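Local coordinates for glucose-binding protein (Thermus thermophilus HB27, PDB 2B3F) that binds glucose and galactose and probably delivers them to a binding-protein-dependent sugar transport system, at residues Arg140-Phe145 against Glu174-Ala179; Val211-Asn216 against Gln369-Gln374; Met357-Thr362 against Gln381-Gln386. All blocks are in the same frame, centred on the assembly; numbering follows the deposited sequence.

Interaction 1 (Arg140-Phe145 against Glu174-Ala179); sequences RTWDKF and ESVALA. Unlike the reference sequence in segment 140-145: Lys144 (reference Glu).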
# COMPACT_ATOMS: atom_id res chain seq x y z
N ARG A 140 -19.05 -9.70 -5.95
CA ARG A 140 -17.98 -9.89 -6.92
C ARG A 140 -17.89 -8.75 -7.95
O ARG A 140 -16.92 -8.68 -8.71
CB ARG A 140 -18.11 -11.26 -7.61
CG ARG A 140 -19.15 -11.36 -8.74
CD ARG A 140 -19.19 -12.78 -9.40
NE ARG A 140 -19.35 -13.85 -8.40
CZ ARG A 140 -20.52 -14.30 -7.92
NH1 ARG A 140 -21.68 -13.77 -8.32
NH2 ARG A 140 -20.53 -15.28 -7.01
N THR A 141 -18.89 -7.85 -7.96
CA THR A 141 -18.88 -6.67 -8.84
C THR A 141 -19.41 -5.48 -8.06
O THR A 141 -20.05 -5.65 -7.03
CB THR A 141 -19.82 -6.84 -10.04
OG1 THR A 141 -21.17 -6.98 -9.58
CG2 THR A 141 -19.42 -8.04 -10.88
N TRP A 142 -19.17 -4.27 -8.56
CA TRP A 142 -19.68 -3.07 -7.87
C TRP A 142 -21.21 -2.97 -7.90
O TRP A 142 -21.81 -2.49 -6.92
CB TRP A 142 -19.00 -1.77 -8.36
CG TRP A 142 -17.59 -1.69 -7.85
CD1 TRP A 142 -16.44 -1.70 -8.60
CD2 TRP A 142 -17.17 -1.64 -6.47
NE1 TRP A 142 -15.34 -1.65 -7.77
CE2 TRP A 142 -15.76 -1.61 -6.46
CE3 TRP A 142 -17.85 -1.61 -5.25
CZ2 TRP A 142 -15.02 -1.55 -5.27
CZ3 TRP A 142 -17.11 -1.55 -4.07
CH2 TRP A 142 -15.72 -1.53 -4.10
N ASP A 143 -21.85 -3.46 -8.96
CA ASP A 143 -23.32 -3.49 -9.00
C ASP A 143 -23.88 -4.40 -7.92
O ASP A 143 -24.80 -4.01 -7.19
CB ASP A 143 -23.85 -3.90 -10.38
CG ASP A 143 -23.78 -2.77 -11.40
OD1 ASP A 143 -23.69 -1.60 -11.00
OD2 ASP A 143 -23.79 -3.04 -12.61
N LYS A 144 -23.32 -5.59 -7.78
CA LYS A 144 -23.74 -6.50 -6.71
C LYS A 144 -23.39 -5.98 -5.30
O LYS A 144 -24.13 -6.19 -4.34
CB LYS A 144 -23.16 -7.90 -6.93
CG LYS A 144 -23.62 -8.56 -8.24
CD LYS A 144 -22.92 -9.91 -8.49
CE LYS A 144 -23.33 -10.51 -9.84
NZ LYS A 144 -23.62 -11.98 -9.75
N PHE A 145 -22.26 -5.28 -5.17
CA PHE A 145 -21.91 -4.62 -3.92
C PHE A 145 -22.98 -3.61 -3.51
O PHE A 145 -23.42 -3.58 -2.37
CB PHE A 145 -20.53 -3.93 -4.06
CG PHE A 145 -20.13 -3.12 -2.86
CD1 PHE A 145 -19.39 -3.69 -1.83
CD2 PHE A 145 -20.47 -1.78 -2.77
CE1 PHE A 145 -19.03 -2.94 -0.72
CE2 PHE A 145 -20.11 -1.03 -1.67
CZ PHE A 145 -19.40 -1.61 -0.64
N GLU A 174 -8.94 3.76 -5.76
CA GLU A 174 -8.08 3.06 -6.75
C GLU A 174 -8.63 1.66 -7.07
O GLU A 174 -8.49 1.19 -8.20
CB GLU A 174 -6.60 3.06 -6.39
CG GLU A 174 -6.16 2.29 -5.17
CD GLU A 174 -4.64 2.42 -4.93
OE1 GLU A 174 -4.02 3.36 -5.50
OE2 GLU A 174 -4.10 1.61 -4.15
N SER A 175 -9.28 1.02 -6.11
CA SER A 175 -9.99 -0.25 -6.39
C SER A 175 -11.17 -0.02 -7.35
O SER A 175 -11.35 -0.76 -8.32
CB SER A 175 -10.48 -0.93 -5.13
OG SER A 175 -9.50 -1.78 -4.57
N VAL A 176 -11.98 0.99 -7.05
CA VAL A 176 -13.10 1.33 -7.92
C VAL A 176 -12.62 1.65 -9.34
O VAL A 176 -13.17 1.11 -10.31
CB VAL A 176 -13.95 2.50 -7.34
CG1 VAL A 176 -14.99 2.98 -8.35
CG2 VAL A 176 -14.61 2.08 -6.03
N ALA A 177 -11.61 2.50 -9.47
CA ALA A 177 -11.06 2.87 -10.77
C ALA A 177 -10.53 1.66 -11.55
O ALA A 177 -10.75 1.53 -12.77
CB ALA A 177 -9.95 3.91 -10.59
N LEU A 178 -9.83 0.76 -10.85
CA LEU A 178 -9.30 -0.43 -11.52
C LEU A 178 -10.44 -1.27 -12.07
O LEU A 178 -10.36 -1.77 -13.20
CB LEU A 178 -8.43 -1.27 -10.56
CG LEU A 178 -7.91 -2.60 -11.14
CD1 LEU A 178 -7.02 -2.36 -12.36
CD2 LEU A 178 -7.17 -3.42 -10.07
N ALA A 179 -11.49 -1.43 -11.28
CA ALA A 179 -12.67 -2.22 -11.70
C ALA A 179 -13.33 -1.58 -12.92
O ALA A 179 -13.67 -2.29 -13.88
CB ALA A 179 -13.68 -2.32 -10.57
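Ser175 O accepts the backbone N-H of Ala179, with 3.0 Å between Ser175 O and Ala179 N, and this turn of helix 166-190 is what the rim of the Trp142 indole abuts. The pyrrole edge meets Ala179, and the six-membered ring meets Val176: Ala179 CB lies at the edge, in plane, 3.3 Å from Trp142 NE1 and 3.4 Å from Trp142 CD1, a tight fit. Val176 comes from another side, over one face. Its CG2, placed beside the backbone N by a chi1 of 171° that sends CG1 anti, sits 3.7 Å from Trp142 CZ2 and makes an off-centre CH-pi contact with the six-membered ring. The contact joins the first turn of helix 142-154 to the middle of helix 166-190, two helices of an alpha/beta lobe of the solute-binding protein fold. Thr141 is the N-cap of the former helix, its OG1 accepting from Lys144 N at 3.1 Å in a nearly straight bond (165°). Behind the indole, Trp142 CZ3 points onto the Phe145 ring, 3.5 Å above its plane and over its centre. Val207 and Val211 of helix 199-212 also pack on Trp142, and Ser175 OG is bonded to Ser266 OG.

Interaction 2 (Val211-Asn216 against Gln369-Gln374); sequences VLDCAN and QTRNPQ
The short link between helix 354-370 and helix 373-387 carries Arg371, whose guanidinium reaches across to Leu212 and Asp213 in the type I turn Leu212-Ala215 of the chain leaving helix 199-212. Two different surfaces of the flat group are used. Leu212 CD2 lies over one face, offset toward the rim and 4.1 Å from Arg371 CZ, while Asp213 OD1 approaches at the edge. The salt bridge between Arg371 NH1 and Asp213 OD1 measures 3.3 Å, and as a hydrogen bond it is weak, bent to 123° at the hydrogen, with carboxylate and guanidinium planes 41° apart. Water 1 bridges the same two atoms: it sits in the guanidinium plane and accepts a short bond from Arg371 NH1 (2.6 Å), then donates a longer one to Asp213 OD1. The side chain is bent at chi2 (-65°), and Arg371 NE donates to Leu368 O in the last turn of helix 354-370, which anchors the group close to its own helix. Arg371 has positive phi, being the first residue to leave helical geometry there. Around it the chain turns between the two helices: Thr370 OG1 accepts from Asn372 N at 3.1 Å in an ST turn, and Asn372, the N-cap of the next helix, accepts weakly from Gln374 N through OD1. Phe367 and Leu368 pack against Leu212.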
# COMPACT_ATOMS: atom_id res chain seq x y z
N VAL A 211 -20.70 4.14 -4.11
CA VAL A 211 -20.09 3.31 -3.09
C VAL A 211 -19.91 4.11 -1.79
O VAL A 211 -20.15 3.61 -0.69
CB VAL A 211 -18.73 2.75 -3.61
CG1 VAL A 211 -17.97 2.03 -2.51
CG2 VAL A 211 -18.97 1.82 -4.81
N LEU A 212 -19.52 5.37 -1.92
CA LEU A 212 -19.33 6.26 -0.77
C LEU A 212 -20.62 6.40 0.05
O LEU A 212 -20.59 6.55 1.28
CB LEU A 212 -18.89 7.64 -1.29
CG LEU A 212 -17.77 8.43 -0.64
CD1 LEU A 212 -16.55 7.57 -0.31
CD2 LEU A 212 -17.42 9.61 -1.55
N ASP A 213 -21.76 6.37 -0.65
CA ASP A 213 -23.06 6.46 0.04
C ASP A 213 -23.39 5.24 0.90
O ASP A 213 -24.39 5.26 1.62
CB ASP A 213 -24.21 6.73 -0.95
CG ASP A 213 -24.29 8.18 -1.39
OD1 ASP A 213 -23.62 9.05 -0.78
OD2 ASP A 213 -25.05 8.47 -2.36
N CYS A 214 -22.55 4.19 0.86
CA CYS A 214 -22.69 3.02 1.74
C CYS A 214 -21.82 3.08 3.00
O CYS A 214 -21.86 2.16 3.83
CB CYS A 214 -22.35 1.75 0.98
SG CYS A 214 -23.31 1.55 -0.55
N ALA A 215 -21.02 4.14 3.12
CA ALA A 215 -19.98 4.26 4.12
C ALA A 215 -20.44 4.96 5.39
O ALA A 215 -21.43 5.72 5.37
CB ALA A 215 -18.76 4.99 3.53
N ASN A 216 -19.72 4.73 6.47
CA ASN A 216 -19.98 5.45 7.72
C ASN A 216 -19.69 6.95 7.55
O ASN A 216 -18.68 7.35 6.96
CB ASN A 216 -19.17 4.86 8.90
CG ASN A 216 -17.71 4.62 8.54
OD1 ASN A 216 -17.44 3.79 7.67
ND2 ASN A 216 -16.79 5.34 9.20
N GLN A 369 -16.93 17.08 -1.12
CA GLN A 369 -17.84 18.22 -0.96
C GLN A 369 -18.80 18.40 -2.13
O GLN A 369 -20.00 18.56 -1.90
CB GLN A 369 -17.11 19.53 -0.63
CG GLN A 369 -16.36 19.47 0.71
CD GLN A 369 -17.16 18.80 1.86
OE1 GLN A 369 -16.95 17.61 2.18
NE2 GLN A 369 -18.07 19.56 2.49
N THR A 370 -18.31 18.35 -3.37
CA THR A 370 -19.18 18.53 -4.53
C THR A 370 -19.98 17.29 -4.93
O THR A 370 -21.05 17.40 -5.52
CB THR A 370 -18.38 18.96 -5.78
OG1 THR A 370 -17.53 17.89 -6.19
CG2 THR A 370 -17.54 20.21 -5.50
N ARG A 371 -19.43 16.10 -4.65
CA ARG A 371 -19.92 14.84 -5.22
C ARG A 371 -20.16 14.91 -6.73
O ARG A 371 -21.03 14.23 -7.26
CB ARG A 371 -21.18 14.36 -4.49
CG ARG A 371 -20.97 14.18 -3.00
CD ARG A 371 -19.97 13.06 -2.65
NE ARG A 371 -19.79 13.04 -1.19
CZ ARG A 371 -20.35 12.16 -0.35
NH1 ARG A 371 -21.10 11.17 -0.81
NH2 ARG A 371 -20.12 12.26 0.95
N ASN A 372 -19.35 15.71 -7.41
CA ASN A 372 -19.47 15.93 -8.84
C ASN A 372 -18.35 15.17 -9.56
O ASN A 372 -17.20 15.60 -9.51
CB ASN A 372 -19.34 17.43 -9.12
CG ASN A 372 -19.55 17.77 -10.56
OD1 ASN A 372 -19.49 16.92 -11.45
ND2 ASN A 372 -19.80 19.05 -10.81
N PRO A 373 -18.68 14.06 -10.23
CA PRO A 373 -17.64 13.30 -10.94
C PRO A 373 -16.84 14.11 -11.96
O PRO A 373 -15.62 13.91 -12.07
CB PRO A 373 -18.42 12.18 -11.62
CG PRO A 373 -19.67 12.04 -10.85
CD PRO A 373 -20.00 13.41 -10.37
N GLN A 374 -17.47 15.03 -12.67
CA GLN A 374 -16.76 15.76 -13.71
C GLN A 374 -15.75 16.72 -13.11
O GLN A 374 -14.64 16.88 -13.64
CB GLN A 374 -17.73 16.53 -14.63
CG GLN A 374 -17.04 17.13 -15.84
CD GLN A 374 -16.56 16.08 -16.81
OE1 GLN A 374 -17.31 15.17 -17.17
NE2 GLN A 374 -15.30 16.19 -17.24
O HOH W 1 -21.68 10.23 -3.14

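Interaction 3 (Met357-Thr362 against Gln381-Gln386); sequences MSQFGT and QAIADQ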
# COMPACT_ATOMS: atom_id res chain seq x y z
N MET A 357 0.68 12.33 -6.24
CA MET A 357 0.10 11.67 -5.06
C MET A 357 -0.34 12.65 -3.97
O MET A 357 -1.41 12.51 -3.38
CB MET A 357 1.08 10.69 -4.41
CG MET A 357 1.49 9.53 -5.28
SD MET A 357 2.89 8.62 -4.56
CE MET A 357 2.15 8.04 -3.03
N SER A 358 0.52 13.63 -3.70
CA SER A 358 0.28 14.57 -2.60
C SER A 358 -0.92 15.48 -2.91
O SER A 358 -1.58 15.94 -2.00
CB SER A 358 1.52 15.41 -2.33
OG SER A 358 1.84 16.21 -3.46
N GLN A 359 -1.21 15.70 -4.18
CA GLN A 359 -2.31 16.59 -4.56
C GLN A 359 -3.61 15.81 -4.76
O GLN A 359 -4.69 16.38 -4.76
CB GLN A 359 -1.93 17.36 -5.80
CG GLN A 359 -0.80 18.34 -5.52
CD GLN A 359 -0.62 19.31 -6.63
OE1 GLN A 359 -1.36 20.29 -6.73
NE2 GLN A 359 0.33 19.04 -7.50
N PHE A 360 -3.51 14.49 -4.89
CA PHE A 360 -4.71 13.69 -5.11
C PHE A 360 -5.64 13.72 -3.90
O PHE A 360 -6.84 13.52 -4.04
CB PHE A 360 -4.38 12.25 -5.49
CG PHE A 360 -5.53 11.51 -6.11
CD1 PHE A 360 -5.97 11.83 -7.40
CD2 PHE A 360 -6.19 10.49 -5.42
CE1 PHE A 360 -7.02 11.14 -7.98
CE2 PHE A 360 -7.24 9.82 -6.00
CZ PHE A 360 -7.66 10.16 -7.30
N GLY A 361 -5.10 13.94 -2.70
CA GLY A 361 -5.95 14.06 -1.51
C GLY A 361 -6.87 15.28 -1.59
O GLY A 361 -8.01 15.24 -1.10
N THR A 362 -6.36 16.35 -2.20
CA THR A 362 -7.14 17.57 -2.48
C THR A 362 -8.26 17.30 -3.46
O THR A 362 -9.41 17.74 -3.29
CB THR A 362 -6.22 18.67 -3.05
OG1 THR A 362 -5.20 18.95 -2.09
CG2 THR A 362 -7.00 19.96 -3.34
N GLN A 381 -7.05 15.88 -13.77
CA GLN A 381 -6.36 16.23 -15.02
C GLN A 381 -5.51 17.51 -14.89
O GLN A 381 -4.40 17.58 -15.41
CB GLN A 381 -7.34 16.38 -16.19
CG GLN A 381 -6.65 16.47 -17.56
CD GLN A 381 -5.84 15.21 -17.86
OE1 GLN A 381 -6.37 14.10 -17.76
NE2 GLN A 381 -4.57 15.38 -18.20
N ALA A 382 -6.01 18.50 -14.17
CA ALA A 382 -5.26 19.73 -13.99
C ALA A 382 -3.94 19.44 -13.24
O ALA A 382 -2.87 19.95 -13.60
CB ALA A 382 -6.12 20.76 -13.24
N ILE A 383 -4.01 18.64 -12.19
CA ILE A 383 -2.79 18.27 -11.46
C ILE A 383 -1.84 17.51 -12.38
O ILE A 383 -0.64 17.78 -12.40
CB ILE A 383 -3.12 17.41 -10.24
CG1 ILE A 383 -4.06 18.16 -9.29
CG2 ILE A 383 -1.83 16.96 -9.52
CD1 ILE A 383 -3.59 19.48 -8.88
N ALA A 384 -2.37 16.55 -13.14
CA ALA A 384 -1.54 15.77 -14.06
C ALA A 384 -0.81 16.70 -15.03
O ALA A 384 0.40 16.57 -15.26
CB ALA A 384 -2.41 14.76 -14.82
N ASP A 385 -1.53 17.69 -15.55
CA ASP A 385 -0.94 18.65 -16.47
C ASP A 385 0.12 19.53 -15.79
O ASP A 385 1.16 19.81 -16.38
CB ASP A 385 -2.03 19.55 -17.06
CG ASP A 385 -2.98 18.80 -17.98
OD1 ASP A 385 -2.63 17.73 -18.50
OD2 ASP A 385 -4.10 19.32 -18.17
N GLN A 386 -0.14 19.93 -14.56
CA GLN A 386 0.77 20.81 -13.81
C GLN A 386 2.07 20.11 -13.45
O GLN A 386 3.14 20.73 -13.46
CB GLN A 386 0.09 21.34 -12.55
CG GLN A 386 -1.00 22.36 -12.86
CD GLN A 386 -1.94 22.63 -11.71
OE1 GLN A 386 -1.87 21.98 -10.67
NE2 GLN A 386 -2.83 23.60 -11.88
O HOH W 2 0.13 21.32 -9.06
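Gln359 lays its side chain across Ile383, with the two methyl groups of the isoleucine, CD1 and CG2, over the same face of its amide. Ile383 CD1 lies beneath the carbonyl end, 3.2 Å from Gln359 OE1, and Ile383 CG2 lies beneath the other end, 3.6 Å from Gln359 NE2. CG2 also touches the root of the glutamine, 3.7 Å from Gln359 CB. CB and the amide group are thus the parts that touch: an extended chi2 (-167°) carries the amide out, and chi3 (81°) turns its face to the methyls. The contact joins helix 354-370 to helix 373-387, two helices in succession separated by a two-residue link, at a place where the CA atoms of Gln359 and Ile383 approach to 7.1 Å. Helix 354-370 is kinked here: neither Gln359 N nor Thr362 N makes the usual bond to the turn before, although Thr362 N makes a weak one to Gln359 O. A second, polar connection lies at the outer side, where water 2 accepts from Gln359 NE2 at 2.8 Å and donates to Gln386 OE1 at 2.7 Å. Gln359 NE2 also donates to Ser355 O in its own helix. Toward the protein interior, Phe360 meets the Trp173 ring with planes at about 60°, and Gly361 O accepts from Asn166 ND2, tying helix 354-370 to helix 166-190. The backbone acceptor Ser355 O is consistent with NE2 on this side of the amide; the methyls of Ile383 pack against its face, and the direct contact between the two helices is one of dispersion, while the polar link between these segments runs through water 2.

Interactions 1 and 2 lie on the same side of the chain's centre, their own centres 15 Å apart, and they touch: Val211 CG2 meets Trp142 CE3 at 3.6 Å, and Phe145 CE2 packs on Val211 CG1 at 3.8 Å. Val211, at the end of helix 199-212, thus packs on Trp142 and Phe145, while the next residue, Leu212, takes part in interaction 2. Interactions 2 and 3 both use helix 354-370 and helix 373-387, one at their link and the other away from it, toward the far ends of both helices, with centres 19 Å apart. All three lie away from the galactose pocket; in interaction 1 the Ser175 side chain is about 14 Å from the bound sugar.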